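Long-range contact in proteasome assembly chaperone family protein (Pyrococcus furiosus, PDB 3VR0), which acts as a proteasome activator, although it is a homologue of proteasome assembly chaperones: residues Lys47-Leu57 and Asp101-Thr109. Sequence-based numbering, arbitrary orientation.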
ATOM      1  N   LYS C  47     -21.083  -5.313  16.310  1.00 30.04           N
ATOM      2  CA  LYS C  47     -20.323  -5.566  17.522  1.00 30.90           C
ATOM      3  C   LYS C  47     -21.154  -5.621  18.820  1.00 31.85           C
ATOM      4  O   LYS C  47     -20.977  -6.532  19.628  1.00 31.93           O
ATOM      5  CB  LYS C  47     -19.182  -4.579  17.670  1.00 30.58           C
ATOM      6  CG  LYS C  47     -18.363  -4.847  18.922  1.00 32.74           C
ATOM      7  CD  LYS C  47     -17.181  -3.908  19.018  1.00 38.16           C
ATOM      8  CE  LYS C  47     -16.307  -4.265  20.221  1.00 38.53           C
ATOM      9  NZ  LYS C  47     -14.902  -3.860  19.968  1.00 40.50           N
ATOM     10  N   LEU C  48     -22.031  -4.635  19.032  1.00 32.09           N
ATOM     11  CA  LEU C  48     -22.898  -4.618  20.218  1.00 32.61           C
ATOM     12  C   LEU C  48     -23.777  -5.829  20.244  1.00 30.62           C
ATOM     13  O   LEU C  48     -23.916  -6.463  21.266  1.00 31.37           O
ATOM     14  CB  LEU C  48     -23.810  -3.391  20.257  1.00 33.44           C
ATOM     15  CG  LEU C  48     -23.177  -2.072  20.660  1.00 36.64           C
ATOM     16  CD1 LEU C  48     -24.236  -1.015  20.437  1.00 38.02           C
ATOM     17  CD2 LEU C  48     -22.752  -2.097  22.115  1.00 39.94           C
ATOM     18  N   ALA C  49     -24.368  -6.111  19.103  1.00 30.07           N
ATOM     19  CA  ALA C  49     -25.188  -7.277  18.888  1.00 29.34           C
ATOM     20  C   ALA C  49     -24.394  -8.558  19.256  1.00 29.77           C
ATOM     21  O   ALA C  49     -24.877  -9.353  20.048  1.00 29.68           O
ATOM     22  CB  ALA C  49     -25.660  -7.318  17.483  1.00 27.93           C
ATOM     23  N   ALA C  50     -23.184  -8.738  18.719  1.00 29.14           N
ATOM     24  CA  ALA C  50     -22.421  -9.959  19.010  1.00 29.86           C
ATOM     25  C   ALA C  50     -22.008 -10.068  20.465  1.00 29.83           C
ATOM     26  O   ALA C  50     -22.120 -11.155  21.047  1.00 28.32           O
ATOM     27  CB  ALA C  50     -21.187 -10.123  18.083  1.00 29.99           C
ATOM     28  N   GLU C  51     -21.554  -8.959  21.056  1.00 30.42           N
ATOM     29  CA  GLU C  51     -21.150  -8.957  22.467  1.00 31.91           C
ATOM     30  C   GLU C  51     -22.320  -9.279  23.392  1.00 32.63           C
ATOM     31  O   GLU C  51     -22.163  -9.997  24.393  1.00 33.33           O
ATOM     32  CB  GLU C  51     -20.546  -7.643  22.888  1.00 31.36           C
ATOM     33  CG  GLU C  51     -19.139  -7.414  22.325  1.00 36.08           C
ATOM     34  CD  GLU C  51     -18.619  -6.051  22.715  1.00 40.23           C
ATOM     35  OE1 GLU C  51     -19.439  -5.121  22.873  1.00 43.91           O
ATOM     36  OE2 GLU C  51     -17.403  -5.908  22.910  1.00 42.81           O
ATOM     37  N   HIS C  52     -23.490  -8.764  23.050  1.00 32.84           N
ATOM     38  CA  HIS C  52     -24.656  -9.030  23.851  1.00 33.66           C
ATOM     39  C   HIS C  52     -25.016 -10.497  23.723  1.00 32.80           C
ATOM     40  O   HIS C  52     -25.399 -11.133  24.699  1.00 31.99           O
ATOM     41  CB  HIS C  52     -25.851  -8.170  23.443  1.00 34.25           C
ATOM     42  CG  HIS C  52     -26.997  -8.298  24.388  1.00 35.29           C
ATOM     43  ND1 HIS C  52     -26.873  -8.043  25.739  1.00 39.86           N
ATOM     44  CD2 HIS C  52     -28.275  -8.693  24.196  1.00 36.52           C
ATOM     45  CE1 HIS C  52     -28.031  -8.262  26.336  1.00 37.28           C
ATOM     46  NE2 HIS C  52     -28.903  -8.643  25.420  1.00 36.82           N
ATOM     47  N   LEU C  53     -24.884 -11.033  22.512  1.00 31.85           N
ATOM     48  CA  LEU C  53     -25.161 -12.439  22.297  1.00 31.45           C
ATOM     49  C   LEU C  53     -24.143 -13.314  23.044  1.00 31.68           C
ATOM     50  O   LEU C  53     -24.529 -14.266  23.708  1.00 32.53           O
ATOM     51  CB  LEU C  53     -25.263 -12.783  20.820  1.00 31.46           C
ATOM     52  CG  LEU C  53     -25.645 -14.206  20.419  1.00 31.53           C
ATOM     53  CD1 LEU C  53     -27.112 -14.578  20.816  1.00 27.35           C
ATOM     54  CD2 LEU C  53     -25.438 -14.315  18.909  1.00 30.63           C
ATOM     55  N   ILE C  54     -22.864 -12.971  22.975  1.00 32.16           N
ATOM     56  CA  ILE C  54     -21.850 -13.671  23.756  1.00 32.48           C
ATOM     57  C   ILE C  54     -22.289 -13.759  25.223  1.00 33.34           C
ATOM     58  O   ILE C  54     -22.300 -14.854  25.809  1.00 32.06           O
ATOM     59  CB  ILE C  54     -20.446 -12.980  23.725  1.00 31.85           C
ATOM     60  CG1 ILE C  54     -19.883 -12.798  22.295  1.00 32.99           C
ATOM     61  CG2 ILE C  54     -19.465 -13.651  24.665  1.00 28.54           C
ATOM     62  CD1 ILE C  54     -19.827 -13.927  21.561  1.00 32.83           C
ATOM     63  N   GLN C  55     -22.585 -12.591  25.801  1.00 34.40           N
ATOM     64  CA  GLN C  55     -22.920 -12.468  27.236  1.00 36.32           C
ATOM     65  C   GLN C  55     -24.136 -13.247  27.658  1.00 35.47           C
ATOM     66  O   GLN C  55     -24.072 -13.956  28.627  1.00 35.86           O
ATOM     67  CB  GLN C  55     -23.100 -11.014  27.677  1.00 36.67           C
ATOM     68  CG  GLN C  55     -21.831 -10.219  27.648  1.00 43.25           C
ATOM     69  CD  GLN C  55     -20.736 -10.871  28.493  1.00 50.23           C
ATOM     70  OE1 GLN C  55     -19.664 -11.231  27.969  1.00 53.18           O
ATOM     71  NE2 GLN C  55     -21.003 -11.041  29.811  1.00 51.71           N
ATOM     72  N   GLU C  56     -25.228 -13.124  26.918  1.00 35.70           N
ATOM     73  CA  GLU C  56     -26.476 -13.784  27.304  1.00 36.25           C
ATOM     74  C   GLU C  56     -26.418 -15.302  27.144  1.00 36.59           C
ATOM     75  O   GLU C  56     -27.102 -16.027  27.857  1.00 37.17           O
ATOM     76  CB  GLU C  56     -27.652 -13.206  26.527  1.00 36.20           C
ATOM     77  CG  GLU C  56     -27.861 -11.706  26.824  1.00 38.45           C
ATOM     78  CD  GLU C  56     -28.037 -11.443  28.335  1.00 42.73           C
ATOM     79  OE1 GLU C  56     -28.839 -12.170  28.943  1.00 42.74           O
ATOM     80  OE2 GLU C  56     -27.367 -10.540  28.901  1.00 45.26           O
ATOM     81  N   LEU C  57     -25.609 -15.781  26.203  1.00 35.71           N
ATOM     82  CA  LEU C  57     -25.534 -17.196  25.962  1.00 34.54           C
ATOM     83  C   LEU C  57     -24.421 -17.800  26.808  1.00 33.98           C
ATOM     84  O   LEU C  57     -24.258 -19.014  26.843  1.00 34.33           O
ATOM     85  CB  LEU C  57     -25.265 -17.450  24.484  1.00 33.76           C
ATOM     86  CG  LEU C  57     -26.394 -17.231  23.483  1.00 33.79           C
ATOM     87  CD1 LEU C  57     -25.898 -17.667  22.158  1.00 28.72           C
ATOM     88  CD2 LEU C  57     -27.692 -17.978  23.824  1.00 34.11           C
ATOM     89  N   ASP C 101     -25.469 -25.295  17.212  1.00 24.64           N
ATOM     90  CA  ASP C 101     -24.248 -24.746  17.779  1.00 23.39           C
ATOM     91  C   ASP C 101     -23.816 -23.415  17.040  1.00 23.25           C
ATOM     92  O   ASP C 101     -24.111 -23.238  15.821  1.00 19.68           O
ATOM     93  CB  ASP C 101     -23.134 -25.763  17.585  1.00 22.88           C
ATOM     94  CG  ASP C 101     -23.364 -27.088  18.378  1.00 25.07           C
ATOM     95  OD1 ASP C 101     -24.179 -27.122  19.342  1.00 27.51           O
ATOM     96  OD2 ASP C 101     -22.734 -28.088  17.990  1.00 24.81           O
ATOM     97  N   LEU C 102     -23.092 -22.541  17.771  1.00 21.83           N
ATOM     98  CA  LEU C 102     -22.632 -21.253  17.232  1.00 22.59           C
ATOM     99  C   LEU C 102     -21.148 -21.069  17.387  1.00 23.28           C
ATOM    100  O   LEU C 102     -20.565 -21.507  18.392  1.00 24.11           O
ATOM    101  CB  LEU C 102     -23.333 -20.054  17.886  1.00 21.04           C
ATOM    102  CG  LEU C 102     -24.877 -20.187  17.832  1.00 23.32           C
ATOM    103  CD1 LEU C 102     -25.566 -19.114  18.650  1.00 23.05           C
ATOM    104  CD2 LEU C 102     -25.370 -20.216  16.364  1.00 22.82           C
ATOM    105  N   ILE C 103     -20.560 -20.403  16.380  1.00 22.41           N
ATOM    106  CA  ILE C 103     -19.287 -19.688  16.531  1.00 21.38           C
ATOM    107  C   ILE C 103     -19.571 -18.195  16.272  1.00 21.57           C
ATOM    108  O   ILE C 103     -20.210 -17.827  15.249  1.00 21.46           O
ATOM    109  CB  ILE C 103     -18.230 -20.192  15.497  1.00 21.85           C
ATOM    110  CG1 ILE C 103     -18.014 -21.700  15.644  1.00 20.04           C
ATOM    111  CG2 ILE C 103     -16.854 -19.360  15.593  1.00 17.51           C
ATOM    112  CD1 ILE C 103     -17.063 -22.288  14.625  1.00 18.04           C
ATOM    113  N   ILE C 104     -19.064 -17.348  17.166  1.00 20.16           N
ATOM    114  CA  ILE C 104     -19.306 -15.949  17.081  1.00 20.39           C
ATOM    115  C   ILE C 104     -17.957 -15.247  17.110  1.00 19.90           C
ATOM    116  O   ILE C 104     -17.151 -15.503  17.978  1.00 19.38           O
ATOM    117  CB  ILE C 104     -20.211 -15.425  18.246  1.00 20.32           C
ATOM    118  CG1 ILE C 104     -21.538 -16.178  18.277  1.00 22.12           C
ATOM    119  CG2 ILE C 104     -20.443 -13.872  18.094  1.00 20.01           C
ATOM    120  CD1 ILE C 104     -22.296 -16.040  19.640  1.00 25.18           C
ATOM    121  N   VAL C 105     -17.697 -14.398  16.122  1.00 19.51           N
ATOM    122  CA  VAL C 105     -16.448 -13.640  16.129  1.00 19.72           C
ATOM    123  C   VAL C 105     -16.778 -12.181  16.393  1.00 21.11           C
ATOM    124  O   VAL C 105     -17.761 -11.662  15.872  1.00 21.77           O
ATOM    125  CB  VAL C 105     -15.646 -13.769  14.784  1.00 19.80           C
ATOM    126  CG1 VAL C 105     -16.437 -13.215  13.574  1.00 18.08           C
ATOM    127  CG2 VAL C 105     -14.293 -13.084  14.878  1.00 19.96           C
ATOM    128  N   THR C 106     -15.958 -11.548  17.212  1.00 22.55           N
ATOM    129  CA  THR C 106     -15.944 -10.103  17.369  1.00 24.71           C
ATOM    130  C   THR C 106     -14.483  -9.661  17.574  1.00 24.23           C
ATOM    131  O   THR C 106     -13.561 -10.457  17.459  1.00 23.95           O
ATOM    132  CB  THR C 106     -16.898  -9.632  18.533  1.00 25.98           C
ATOM    133  OG1 THR C 106     -17.079  -8.213  18.468  1.00 31.90           O
ATOM    134  CG2 THR C 106     -16.380  -9.985  19.944  1.00 26.02           C
ATOM    135  N   GLY C 107     -14.251  -8.404  17.891  1.00 24.41           N
ATOM    136  CA  GLY C 107     -12.887  -7.966  18.101  1.00 23.97           C
ATOM    137  C   GLY C 107     -12.691  -6.471  18.093  1.00 24.80           C
ATOM    138  O   GLY C 107     -13.656  -5.693  18.044  1.00 24.36           O
ATOM    139  N   ASP C 108     -11.434  -6.063  18.218  1.00 24.72           N
ATOM    140  CA  ASP C 108     -11.093  -4.659  18.279  1.00 25.35           C
ATOM    141  C   ASP C 108     -11.343  -3.901  16.940  1.00 25.99           C
ATOM    142  O   ASP C 108     -11.626  -2.707  16.956  1.00 26.61           O
ATOM    143  CB  ASP C 108      -9.612  -4.504  18.623  1.00 25.19           C
ATOM    144  CG  ASP C 108      -9.231  -5.140  19.956  1.00 26.63           C
ATOM    145  OD1 ASP C 108      -9.878  -4.857  20.975  1.00 28.80           O
ATOM    146  OD2 ASP C 108      -8.237  -5.888  19.997  1.00 29.76           O
ATOM    147  N   THR C 109     -11.195  -4.554  15.792  1.00 24.53           N
ATOM    148  CA  THR C 109     -10.998  -3.781  14.577  1.00 24.99           C
ATOM    149  C   THR C 109     -11.157  -4.672  13.401  1.00 25.36           C
ATOM    150  O   THR C 109     -11.193  -5.920  13.533  1.00 25.90           O
ATOM    151  CB  THR C 109      -9.515  -3.178  14.478  1.00 26.65           C
ATOM    152  OG1 THR C 109      -9.407  -2.293  13.345  1.00 28.14           O
ATOM    153  CG2 THR C 109      -8.445  -4.281  14.323  1.00 21.80           C
TER
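I104 meets A50, L53 and I54 where helix 45-57 packs on strand 102-107 of the mixed beta sheet. This is a helix-on-sheet layer of the PAC2-family fold. Segment 47-57 runs at 127° to strand 102-107, N-to-C directions compared, so the two are closer to antiparallel than parallel. I104 CG2 touches I54 CD1 at 3.5 Å and also reaches the methyl of A50. The other branch of I104 ends at CD1, 3.7 Å from L53 CD2, and these two side chains cross at about a right angle. Further along, L57 CD1 meets L102 CD1 at 3.8 Å.

The opposite end of the contact is polar. CG of K47 is anti to the backbone N (chi1 -179°), and the extended chain crosses T106 to reach G107. K47 NZ donates to G107 O at 2.9 Å, from above the carbonyl plane, 43° out of it. With an alanine here the amine is gone, which is likely to leave G107 O without this bond and T106 less covered.

Outside the pair, I54 also touches Y90 and L57 touches W92, both on strand 87-92. Helix 221-235 adds T232 against L53 and L235 against L102. T106 OG1 hydrogen-bonds G38 O.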